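Local coordinates for Di-haem cytochrome c peroxidase family protein (Burkholderia thailandensis E264, PDB 6NX0) that carries two c-type hemes, forms an unusually stable bis-Fe(IV) state, and probably acts as a cytochrome c peroxidase of the MauG-related diheme family, at residues P134-A139 against R145-S150; P128-A133 against I377-M382; R411-D416 against A420-V425. All coordinates share one frame; numbering follows the deposited sequence.

Interaction 1. Residues P134-A139 against R145-S150; sequences PTLSPA and RVPQGS. With HEC (heme c), chain B.
The course of 134-139 runs nearly perpendicular (88°) to that of 145-148, closest at Leu-136 and Pro-147, whose CA atoms are 5.7 Å apart. No direct backbone hydrogen bond joins the segments; instead a water accepts from Ser-137 N and from Gln-148 N and bridges them. The polar end of the contact is the bond from Ser-137 OG to Gln-148 OE1, 2.7 Å long, which reaches a lone pair in the amide plane at a C=O...O angle of 141°. Gln-148 gets there on a fully extended chain, with CG anti to the backbone N (chi1 -175°). A second water donates to Gln-148 OE1 and accepts from Ala-139 N, so two donors grip this oxygen, while NE2 makes a weak bond to the carbonyl of Arg-151. Ser-137 OG also accepts from the amide of Ala-140, as the N-cap of helix 138-142.

Below this polar pair the contact is apolar. The CD2 methyl of Leu-136 lies 3.6 Å from the carbonyl carbon of Val-146 and touches the Pro-147 ring at CD, whereas CD1 rests on the backbone of Arg-145. Beside the leucine, on the same side of the ring, Pro-134 CB lies 3.9 Å from Pro-147 CG, the two proline rings being set obliquely. On its CB side Pro-147 packs against the thioether carbon CAC of heme c, at 3.7 Å, close to the covalently attached Cys-125. A capped helix start thus sits behind one wall of the heme pocket, whose iron carries a water ligand as well as His-126.

Interaction 2. Residues P128-A133 against I377-M382; sequences PGRAFA and IKESFM. With HEC (heme c), chain C.
The Arg-130 and Ile-377 side chains lie alongside, pointing opposite ways, the CG of Arg-130 lying 3.7 Å from Ile-377 CD1. The arginine leaves its backbone with CG anti to N (chi1 -165°) and then bends at chi3, which brings the guanidinium edge to the carbonyl of Ile-377. NH2 donates to that oxygen over 2.9 Å with an N-H...O angle of 161°, and the acceptor lies almost exactly in the guanidinium plane.

Glu-379 comes in transverse to the arginine and approaches a face instead. Its OE2 stands 3.4 Å from NH1, well above the plane, making a salt bridge that is an electrostatic pairing without a directed N-H; the carboxylate and guanidinium planes are 41° apart. Stronger partners hold both groups: Thr-135 OG1 and the Ala-475 carbonyl at NE and NH1 of Arg-130, and the Leu-136 amide at OE1 of Glu-379. The Ile-377 CD1 methyl also reaches Ala-131 CB, at 3.7 Å, filling the apolar side of this buried contact.

Residues on either side of Glu-379 in the sequence reach the heme c bound through His-305 and Tyr-397: Met-382 N donates to propionate oxygen O2A at 2.7 Å, while Lys-378 NZ bonds weakly to O1A of the same carboxylate. The arrangement belongs to the diheme peroxidase core, where a loop just after the Cys-His heme attachment of one cytochrome c domain meets the propionate-binding loop of the other.

Interaction 3. Residues R411-D416 against A420-V425; sequences RDTFDD and AYRGNV. With NO3 (nitrate ion), chain D.
Phe-414 and Val-425 make the apolar centre of this surface contact, which folds back the long loop between helices 404-407 and 444-455 in the C-terminal cytochrome c domain. Three residues separate the segments, and 422-424 form a short helix-like turn without regular helical bonding.

The main apolar contact is a CH-pi interaction. Val-425 CG1 stands over one face of the Phe-414 ring, 3.9 Å from the centroid and 28° off the normal, with CZ its nearest ring atom. With CG1 trans to its backbone N, Val-425 presents that methyl to the ring, the two residues facing each other. Both also rest on Ala-328 of a neighbouring loop.

Arg-422 lays its chain along Phe-414 and Thr-413. Its CD passes 4.0 Å from Phe-414 CD2, the ring and guanidinium planes being steeply inclined at 72°. Thr-413 CG2 and the carbonyl oxygen of Phe-414 lie over a face of the guanidinium; the geometry of NE to that oxygen, which lies over the plane, is too poor for a hydrogen bond, and NE is instead bonded to the carbonyl of Val-417.

Like charges meet at the outer end. Arg-411 NH2 and Arg-422 NH2 are 3.9 Å apart, the side chains running nearly perpendicular with Arg-422 NH2 at the edge of the Arg-411 guanidinium, which probably costs some electrostatic energy.

The helix-like turn also holds a nitrate, probably from the crystallisation liquor: Gly-423 N donates to its O2 at 2.9 Å with an N-H...O angle of 165°.

From the N terminus, segment 128-133 comes first, just after the attachment site of one heme, and interaction 2 joins it to 377-382, closing a loop of 243 residues and tying the N-terminal heme region to the C-terminal one. Interaction 1 is nested inside that loop and closes a short loop of five residues that includes the end of helix 138-142. The two touch, their centres 11 Å apart: Glu-379 reaches the amide of Leu-136, and Ser-380 the carbonyl of Arg-145. Interaction 3 follows in series, closing a three-residue gap in the C-terminal domain. Its centre is 28 Å from each of the others, and it touches neither.

Interaction 1. Residues P134-A139 against R145-S150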
loop_
_atom_site.group_PDB
_atom_site.type_symbol
_atom_site.label_atom_id
_atom_site.label_comp_id
_atom_site.label_asym_id
_atom_site.label_seq_id
_atom_site.Cartn_x
_atom_site.Cartn_y
_atom_site.Cartn_z
ATOM N N PRO A 134 8.269 4.488 4.827
ATOM C CA PRO A 134 9.291 5.532 4.714
ATOM C C PRO A 134 9.517 6.295 6.007
ATOM O O PRO A 134 8.581 6.668 6.723
ATOM C CB PRO A 134 8.752 6.451 3.605
ATOM C CG PRO A 134 7.312 6.186 3.555
ATOM C CD PRO A 134 7.134 4.746 3.911
ATOM N N THR A 135 10.793 6.535 6.285
ATOM C CA THR A 135 11.215 7.587 7.191
ATOM C C THR A 135 11.585 8.768 6.294
ATOM O O THR A 135 12.547 8.695 5.522
ATOM C CB THR A 135 12.367 7.120 8.076
ATOM O OG1 THR A 135 11.889 6.072 8.931
ATOM C CG2 THR A 135 12.890 8.252 8.902
ATOM N N LEU A 136 10.749 9.797 6.318
ATOM C CA LEU A 136 10.847 10.904 5.374
ATOM C C LEU A 136 12.038 11.809 5.670
ATOM O O LEU A 136 12.394 12.051 6.830
ATOM C CB LEU A 136 9.562 11.722 5.416
ATOM C CG LEU A 136 8.284 10.986 4.997
ATOM C CD1 LEU A 136 7.085 11.895 5.222
ATOM C CD2 LEU A 136 8.343 10.517 3.534
ATOM N N SER A 137 12.653 12.304 4.601
ATOM C CA SER A 137 13.748 13.244 4.704
ATOM C C SER A 137 13.241 14.575 5.253
ATOM O O SER A 137 12.044 14.852 5.244
ATOM C CB SER A 137 14.369 13.468 3.331
ATOM O OG SER A 137 13.446 14.190 2.530
ATOM N N PRO A 138 14.140 15.457 5.692
ATOM C CA PRO A 138 13.672 16.784 6.125
ATOM C C PRO A 138 12.919 17.549 5.045
ATOM O O PRO A 138 11.882 18.157 5.337
ATOM C CB PRO A 138 14.976 17.488 6.537
ATOM C CG PRO A 138 15.885 16.369 6.919
ATOM C CD PRO A 138 15.578 15.259 5.960
ATOM N N ALA A 139 13.392 17.534 3.797
ATOM C CA ALA A 139 12.672 18.256 2.758
ATOM C C ALA A 139 11.300 17.647 2.523
ATOM O O ALA A 139 10.338 18.358 2.219
ATOM C CB ALA A 139 13.472 18.262 1.463
ATOM N N ARG A 145 5.413 15.659 2.078
ATOM C CA ARG A 145 5.050 14.570 2.983
ATOM C C ARG A 145 4.897 13.233 2.256
ATOM O O ARG A 145 4.118 12.369 2.655
ATOM C CB ARG A 145 3.779 14.916 3.764
ATOM C CG ARG A 145 3.893 16.282 4.446
ATOM C CD ARG A 145 2.705 16.578 5.365
ATOM N NE ARG A 145 1.404 16.582 4.684
ATOM C CZ ARG A 145 0.893 17.630 4.037
ATOM N NH1 ARG A 145 1.564 18.771 3.954
ATOM N NH2 ARG A 145 -0.303 17.549 3.474
ATOM N N VAL A 146 5.658 13.071 1.180
ATOM C CA VAL A 146 5.867 11.785 0.525
ATOM C C VAL A 146 7.365 11.656 0.294
ATOM O O VAL A 146 8.090 12.653 0.407
ATOM C CB VAL A 146 5.074 11.668 -0.795
ATOM C CG1 VAL A 146 3.609 11.875 -0.555
ATOM C CG2 VAL A 146 5.585 12.653 -1.829
ATOM N N PRO A 147 7.863 10.459 -0.015
ATOM C CA PRO A 147 9.321 10.259 -0.057
ATOM C C PRO A 147 10.018 11.167 -1.048
ATOM O O PRO A 147 9.565 11.355 -2.182
ATOM C CB PRO A 147 9.468 8.793 -0.459
ATOM C CG PRO A 147 8.218 8.139 0.088
ATOM C CD PRO A 147 7.133 9.176 -0.088
ATOM N N GLN A 148 11.170 11.672 -0.622
ATOM C CA GLN A 148 12.119 12.307 -1.533
ATOM C C GLN A 148 12.897 11.254 -2.315
ATOM O O GLN A 148 13.299 10.216 -1.775
ATOM C CB GLN A 148 13.091 13.194 -0.755
ATOM C CG GLN A 148 14.049 14.003 -1.627
ATOM C CD GLN A 148 15.038 14.811 -0.817
ATOM O OE1 GLN A 148 14.828 15.081 0.370
ATOM N NE2 GLN A 148 16.131 15.196 -1.454
ATOM N N GLY A 149 13.117 11.537 -3.596
ATOM C CA GLY A 149 13.925 10.672 -4.438
ATOM C C GLY A 149 15.407 10.952 -4.306
ATOM O O GLY A 149 15.883 11.530 -3.329
ATOM N N SER A 150 16.146 10.503 -5.314
ATOM C CA SER A 150 17.600 10.477 -5.256
ATOM C C SER A 150 18.245 11.850 -5.372
ATOM O O SER A 150 19.466 11.941 -5.170
ATOM C CB SER A 150 18.149 9.600 -6.383
ATOM O OG SER A 150 17.921 10.233 -7.618
HETATM FE FE HEC B . 8.966 1.296 -3.177
HETATM C CHA HEC B . 5.533 0.974 -3.523
HETATM C CHB HEC B . 9.292 -2.075 -3.415
HETATM C CHC HEC B . 12.328 1.644 -3.812
HETATM C CHD HEC B . 8.669 4.727 -3.104
HETATM N NA HEC B . 7.654 -0.247 -3.330
HETATM C C1A HEC B . 6.286 -0.171 -3.493
HETATM C C2A HEC B . 5.760 -1.507 -3.563
HETATM C C3A HEC B . 6.794 -2.348 -3.422
HETATM C C4A HEC B . 8.010 -1.578 -3.371
HETATM C CMA HEC B . 6.758 -3.868 -3.525
HETATM C CAA HEC B . 4.276 -1.865 -3.767
HETATM C CBA HEC B . 3.609 -2.125 -2.428
HETATM C CGA HEC B . 2.120 -2.326 -2.532
HETATM O O1A HEC B . 1.541 -2.718 -1.476
HETATM O O2A HEC B . 1.516 -1.968 -3.589
HETATM N NB HEC B . 10.519 0.051 -3.569
HETATM C C1B HEC B . 10.422 -1.332 -3.644
HETATM C C2B HEC B . 11.730 -1.851 -3.945
HETATM C C3B HEC B . 12.558 -0.824 -4.161
HETATM C C4B HEC B . 11.816 0.383 -3.888
HETATM C CMB HEC B . 12.046 -3.345 -4.069
HETATM C CAB HEC B . 14.065 -0.848 -4.487
HETATM C CBB HEC B . 14.277 -1.433 -5.906
HETATM N NC HEC B . 10.241 2.870 -3.389
HETATM C C1C HEC B . 11.611 2.781 -3.599
HETATM C C2C HEC B . 12.158 4.098 -3.361
HETATM C C3C HEC B . 11.170 4.966 -3.128
HETATM C C4C HEC B . 9.936 4.208 -3.175
HETATM C CMC HEC B . 13.664 4.394 -3.274
HETATM C CAC HEC B . 11.293 6.366 -2.501
HETATM C CBC HEC B . 11.949 7.364 -3.465
HETATM N ND HEC B . 7.399 2.585 -3.239
HETATM C C1D HEC B . 7.515 3.988 -3.168
HETATM C C2D HEC B . 6.201 4.554 -3.335
HETATM C C3D HEC B . 5.261 3.420 -3.530
HETATM C C4D HEC B . 6.060 2.227 -3.453
HETATM C CMD HEC B . 5.880 6.032 -3.430
HETATM C CAD HEC B . 3.746 3.503 -3.798
HETATM C CBD HEC B . 3.586 3.986 -5.221
HETATM C CGD HEC B . 2.192 3.762 -5.779
HETATM O O1D HEC B . 1.328 3.242 -5.039
HETATM O O2D HEC B . 1.985 4.200 -6.946
HETATM O O HOH W 1 12.232 10.894 2.090
HETATM O O HOH W 2 15.968 16.408 2.557
HETATM O O HOH W 3 8.682 1.521 -5.336
#

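Interaction 2. Residues P128-A133 against I377-M382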
loop_
_atom_site.group_PDB
_atom_site.type_symbol
_atom_site.label_atom_id
_atom_site.label_comp_id
_atom_site.label_asym_id
_atom_site.label_seq_id
_atom_site.Cartn_x
_atom_site.Cartn_y
_atom_site.Cartn_z
ATOM N N PRO A 128 13.703 -0.444 7.282
ATOM C CA PRO A 128 13.470 -1.626 8.125
ATOM C C PRO A 128 13.113 -1.272 9.559
ATOM O O PRO A 128 12.441 -2.069 10.239
ATOM C CB PRO A 128 14.800 -2.389 8.040
ATOM C CG PRO A 128 15.808 -1.362 7.670
ATOM C CD PRO A 128 15.085 -0.420 6.759
ATOM N N GLY A 129 13.562 -0.128 10.052
ATOM C CA GLY A 129 13.249 0.279 11.411
ATOM C C GLY A 129 11.856 0.842 11.593
ATOM O O GLY A 129 11.468 1.161 12.723
ATOM N N ARG A 130 11.099 0.980 10.504
ATOM C CA ARG A 130 9.733 1.510 10.513
ATOM C C ARG A 130 8.846 0.630 9.634
ATOM O O ARG A 130 8.114 1.114 8.768
ATOM C CB ARG A 130 9.696 2.979 10.049
ATOM C CG ARG A 130 8.380 3.747 10.352
ATOM C CD ARG A 130 8.361 5.149 9.753
ATOM N NE ARG A 130 9.435 5.954 10.308
ATOM C CZ ARG A 130 9.348 6.688 11.402
ATOM N NH1 ARG A 130 10.411 7.360 11.829
ATOM N NH2 ARG A 130 8.218 6.771 12.081
ATOM N N ALA A 131 8.912 -0.690 9.847
ATOM C CA ALA A 131 8.049 -1.657 9.153
ATOM C C ALA A 131 8.167 -1.546 7.636
ATOM O O ALA A 131 7.212 -1.819 6.898
ATOM C CB ALA A 131 6.590 -1.506 9.582
ATOM N N PHE A 132 9.354 -1.163 7.164
ATOM C CA PHE A 132 9.612 -1.021 5.729
ATOM C C PHE A 132 8.661 -0.005 5.105
ATOM O O PHE A 132 8.318 -0.086 3.928
ATOM C CB PHE A 132 9.566 -2.385 5.029
ATOM C CG PHE A 132 10.676 -3.290 5.460
ATOM C CD1 PHE A 132 10.556 -4.093 6.588
ATOM C CD2 PHE A 132 11.877 -3.289 4.774
ATOM C CE1 PHE A 132 11.611 -4.910 7.013
ATOM C CE2 PHE A 132 12.922 -4.103 5.170
ATOM C CZ PHE A 132 12.795 -4.911 6.310
ATOM N N ALA A 133 8.291 1.004 5.881
ATOM C CA ALA A 133 7.605 2.201 5.439
ATOM C C ALA A 133 8.579 3.370 5.472
ATOM O O ALA A 133 9.641 3.279 6.094
ATOM C CB ALA A 133 6.412 2.492 6.359
ATOM N N ILE A 377 2.696 3.915 12.993
ATOM C CA ILE A 377 4.077 4.398 12.985
ATOM C C ILE A 377 4.397 5.193 11.734
ATOM O O ILE A 377 5.536 5.674 11.591
ATOM C CB ILE A 377 5.097 3.251 13.159
ATOM C CG1 ILE A 377 5.161 2.333 11.930
ATOM C CG2 ILE A 377 4.805 2.449 14.419
ATOM C CD1 ILE A 377 6.193 1.242 12.026
ATOM N N LYS A 378 3.433 5.372 10.834
ATOM C CA LYS A 378 3.692 6.127 9.617
ATOM C C LYS A 378 3.753 7.621 9.911
ATOM O O LYS A 378 3.082 8.132 10.806
ATOM C CB LYS A 378 2.609 5.855 8.572
ATOM C CG LYS A 378 2.572 4.428 8.077
ATOM C CD LYS A 378 1.271 4.098 7.397
ATOM C CE LYS A 378 1.041 4.886 6.115
ATOM N NZ LYS A 378 1.572 4.171 4.928
ATOM N N GLU A 379 4.564 8.324 9.127
ATOM C CA GLU A 379 4.699 9.770 9.258
ATOM C C GLU A 379 3.658 10.553 8.468
ATOM O O GLU A 379 3.419 11.729 8.776
ATOM C CB GLU A 379 6.111 10.200 8.839
ATOM C CG GLU A 379 7.181 9.675 9.789
ATOM C CD GLU A 379 8.581 10.062 9.386
ATOM O OE1 GLU A 379 8.833 10.273 8.188
ATOM O OE2 GLU A 379 9.445 10.168 10.277
ATOM N N SER A 380 3.029 9.933 7.468
ATOM C CA SER A 380 1.938 10.543 6.724
ATOM C C SER A 380 1.073 9.422 6.184
ATOM O O SER A 380 1.501 8.265 6.100
ATOM C CB SER A 380 2.439 11.469 5.606
ATOM O OG SER A 380 3.142 10.726 4.634
ATOM N N PHE A 381 -0.157 9.791 5.815
ATOM C CA PHE A 381 -1.222 8.831 5.567
ATOM C C PHE A 381 -1.939 9.129 4.262
ATOM O O PHE A 381 -2.032 10.279 3.824
ATOM C CB PHE A 381 -2.252 8.816 6.731
ATOM C CG PHE A 381 -1.617 8.525 8.053
ATOM C CD1 PHE A 381 -1.467 7.221 8.505
ATOM C CD2 PHE A 381 -1.102 9.551 8.804
ATOM C CE1 PHE A 381 -0.823 6.962 9.710
ATOM C CE2 PHE A 381 -0.459 9.299 9.989
ATOM C CZ PHE A 381 -0.311 8.010 10.438
ATOM N N MET A 382 -2.496 8.057 3.697
ATOM C CA MET A 382 -3.176 8.029 2.399
ATOM C C MET A 382 -2.183 8.121 1.240
ATOM O O MET A 382 -0.996 8.440 1.416
ATOM C CB MET A 382 -4.231 9.139 2.301
ATOM C CG MET A 382 -5.268 9.132 3.399
ATOM S SD MET A 382 -6.259 7.631 3.381
ATOM C CE MET A 382 -7.405 7.910 4.742
HETATM FE FE HEC C . -9.975 3.121 5.056
HETATM C CHA HEC C . -7.042 4.260 3.694
HETATM C CHB HEC C . -8.734 3.668 8.211
HETATM C CHC HEC C . -13.092 2.624 6.399
HETATM C CHD HEC C . -11.137 2.207 1.980
HETATM N NA HEC C . -8.206 3.774 5.805
HETATM C C1A HEC C . -7.109 4.148 5.051
HETATM C C2A HEC C . -6.116 4.645 5.967
HETATM C C3A HEC C . -6.543 4.385 7.209
HETATM C C4A HEC C . -7.874 3.836 7.135
HETATM C CMA HEC C . -5.882 4.799 8.521
HETATM C CAA HEC C . -4.706 5.132 5.565
HETATM C CBA HEC C . -3.715 3.981 5.529
HETATM C CGA HEC C . -2.335 4.332 5.027
HETATM O O1A HEC C . -1.559 3.347 4.831
HETATM O O2A HEC C . -2.091 5.477 4.555
HETATM N NB HEC C . -10.762 3.110 6.914
HETATM C C1B HEC C . -10.049 3.309 8.099
HETATM C C2B HEC C . -10.977 3.202 9.209
HETATM C C3B HEC C . -12.199 2.984 8.727
HETATM C C4B HEC C . -12.072 2.875 7.280
HETATM C CMB HEC C . -10.550 3.281 10.698
HETATM C CAB HEC C . -13.550 2.919 9.483
HETATM C CBB HEC C . -13.819 4.248 10.226
HETATM N NC HEC C . -11.746 2.459 4.349
HETATM C C1C HEC C . -12.928 2.394 5.061
HETATM C C2C HEC C . -13.958 1.972 4.153
HETATM C C3C HEC C . -13.404 1.760 2.951
HETATM C C4C HEC C . -12.003 2.098 3.038
HETATM C CMC HEC C . -15.407 1.728 4.627
HETATM C CAC HEC C . -14.050 1.067 1.741
HETATM C CBC HEC C . -15.237 1.932 1.266
HETATM N ND HEC C . -9.195 3.171 3.198
HETATM C C1D HEC C . -9.878 2.749 2.053
HETATM C C2D HEC C . -9.118 3.156 0.908
HETATM C C3D HEC C . -7.920 3.862 1.411
HETATM C C4D HEC C . -7.999 3.791 2.845
HETATM C CMD HEC C . -9.455 2.933 -0.563
HETATM C CAD HEC C . -6.819 4.520 0.570
HETATM C CBD HEC C . -7.277 5.921 0.214
HETATM C CGD HEC C . -6.127 6.763 -0.276
HETATM O O1D HEC C . -4.957 6.328 -0.141
HETATM O O2D HEC C . -6.386 7.947 -0.641
#

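Interaction 3. Residues R411-D416 against A420-V425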
loop_
_atom_site.group_PDB
_atom_site.type_symbol
_atom_site.label_atom_id
_atom_site.label_comp_id
_atom_site.label_asym_id
_atom_site.label_seq_id
_atom_site.Cartn_x
_atom_site.Cartn_y
_atom_site.Cartn_z
ATOM N N ARG A 411 -14.167 23.910 0.435
ATOM C CA ARG A 411 -15.111 23.586 -0.623
ATOM C C ARG A 411 -16.213 22.676 -0.077
ATOM O O ARG A 411 -16.042 22.018 0.950
ATOM C CB ARG A 411 -14.384 22.906 -1.796
ATOM C CG ARG A 411 -12.985 23.483 -2.107
ATOM C CD ARG A 411 -12.892 24.143 -3.479
ATOM N NE ARG A 411 -13.003 23.190 -4.581
ATOM C CZ ARG A 411 -12.020 22.871 -5.426
ATOM N NH1 ARG A 411 -10.809 23.422 -5.327
ATOM N NH2 ARG A 411 -12.251 21.991 -6.388
ATOM N N ASP A 412 -17.353 22.632 -0.778
ATOM C CA ASP A 412 -18.478 21.811 -0.346
ATOM C C ASP A 412 -18.474 20.425 -0.985
ATOM O O ASP A 412 -19.434 19.655 -0.819
ATOM C CB ASP A 412 -19.805 22.530 -0.632
ATOM C CG ASP A 412 -20.071 22.748 -2.123
ATOM O OD1 ASP A 412 -19.592 21.963 -2.975
ATOM O OD2 ASP A 412 -20.782 23.726 -2.448
ATOM N N THR A 413 -17.416 20.091 -1.706
ATOM C CA THR A 413 -17.290 18.785 -2.319
ATOM C C THR A 413 -15.803 18.499 -2.487
ATOM O O THR A 413 -14.943 19.315 -2.147
ATOM C CB THR A 413 -18.043 18.721 -3.658
ATOM O OG1 THR A 413 -18.119 17.363 -4.145
ATOM C CG2 THR A 413 -17.344 19.578 -4.672
ATOM N N PHE A 414 -15.527 17.319 -3.023
ATOM C CA PHE A 414 -14.168 16.796 -3.109
ATOM C C PHE A 414 -13.284 17.736 -3.918
ATOM O O PHE A 414 -13.670 18.220 -4.987
ATOM C CB PHE A 414 -14.189 15.421 -3.767
ATOM C CG PHE A 414 -15.413 14.590 -3.413
ATOM C CD1 PHE A 414 -15.631 14.200 -2.106
ATOM C CD2 PHE A 414 -16.344 14.229 -4.380
ATOM C CE1 PHE A 414 -16.736 13.464 -1.763
ATOM C CE2 PHE A 414 -17.461 13.466 -4.037
ATOM C CZ PHE A 414 -17.660 13.093 -2.724
ATOM N N ASP A 415 -12.078 17.992 -3.422
ATOM C CA ASP A 415 -11.173 18.863 -4.154
ATOM C C ASP A 415 -10.016 18.127 -4.807
ATOM O O ASP A 415 -9.148 18.777 -5.400
ATOM C CB ASP A 415 -10.644 19.992 -3.262
ATOM C CG ASP A 415 -9.695 19.533 -2.156
ATOM O OD1 ASP A 415 -9.527 18.326 -1.903
ATOM O OD2 ASP A 415 -9.078 20.448 -1.544
ATOM N N ASP A 416 -9.987 16.792 -4.766
ATOM C CA ASP A 416 -8.936 16.079 -5.485
ATOM C C ASP A 416 -9.506 15.078 -6.480
ATOM O O ASP A 416 -8.834 14.104 -6.850
ATOM C CB ASP A 416 -7.996 15.381 -4.518
ATOM C CG ASP A 416 -6.617 15.158 -5.108
ATOM O OD1 ASP A 416 -6.197 15.920 -6.030
ATOM O OD2 ASP A 416 -5.957 14.204 -4.655
ATOM N N ALA A 420 -15.488 15.660 -13.631
ATOM C CA ALA A 420 -15.946 14.565 -14.476
ATOM C C ALA A 420 -16.112 13.253 -13.729
ATOM O O ALA A 420 -16.842 12.386 -14.201
ATOM C CB ALA A 420 -14.972 14.322 -15.628
ATOM N N TYR A 421 -15.451 13.075 -12.584
ATOM C CA TYR A 421 -15.462 11.795 -11.887
ATOM C C TYR A 421 -16.006 11.895 -10.472
ATOM O O TYR A 421 -15.925 10.909 -9.717
ATOM C CB TYR A 421 -14.049 11.182 -11.859
ATOM C CG TYR A 421 -13.448 11.059 -13.230
ATOM C CD1 TYR A 421 -14.155 10.442 -14.269
ATOM C CD2 TYR A 421 -12.178 11.552 -13.501
ATOM C CE1 TYR A 421 -13.609 10.352 -15.540
ATOM C CE2 TYR A 421 -11.629 11.459 -14.764
ATOM C CZ TYR A 421 -12.348 10.848 -15.773
ATOM O OH TYR A 421 -11.805 10.737 -17.040
ATOM N N ARG A 422 -16.574 13.039 -10.085
ATOM C CA ARG A 422 -17.103 13.153 -8.730
ATOM C C ARG A 422 -18.183 12.113 -8.433
ATOM O O ARG A 422 -18.295 11.650 -7.297
ATOM C CB ARG A 422 -17.595 14.569 -8.509
ATOM C CG ARG A 422 -16.394 15.516 -8.594
ATOM C CD ARG A 422 -16.392 16.623 -7.576
ATOM N NE ARG A 422 -15.392 17.646 -7.893
ATOM C CZ ARG A 422 -15.676 18.922 -8.162
ATOM N NH1 ARG A 422 -16.933 19.357 -8.172
ATOM N NH2 ARG A 422 -14.690 19.773 -8.421
ATOM N N GLY A 423 -18.969 11.704 -9.427
ATOM C CA GLY A 423 -19.975 10.667 -9.237
ATOM C C GLY A 423 -19.423 9.275 -8.997
ATOM O O GLY A 423 -20.172 8.378 -8.606
ATOM N N ASN A 424 -18.128 9.071 -9.237
ATOM C CA ASN A 424 -17.507 7.786 -8.979
ATOM C C ASN A 424 -17.256 7.584 -7.493
ATOM O O ASN A 424 -17.022 6.450 -7.065
ATOM C CB ASN A 424 -16.158 7.667 -9.687
ATOM C CG ASN A 424 -16.256 7.439 -11.195
ATOM O OD1 ASN A 424 -17.333 7.323 -11.782
ATOM N ND2 ASN A 424 -15.087 7.393 -11.835
ATOM N N VAL A 425 -17.223 8.683 -6.736
ATOM C CA VAL A 425 -16.867 8.622 -5.326
ATOM C C VAL A 425 -17.971 7.965 -4.524
ATOM O O VAL A 425 -19.158 8.262 -4.685
ATOM C CB VAL A 425 -16.561 10.026 -4.788
ATOM C CG1 VAL A 425 -16.308 9.959 -3.283
ATOM C CG2 VAL A 425 -15.364 10.601 -5.526
HETATM N N NO3 D . -19.304 11.750 -12.757
HETATM O O1 NO3 D . -19.938 11.762 -13.859
HETATM O O2 NO3 D . -19.162 12.795 -12.096
HETATM O O3 NO3 D . -18.777 10.689 -12.364
#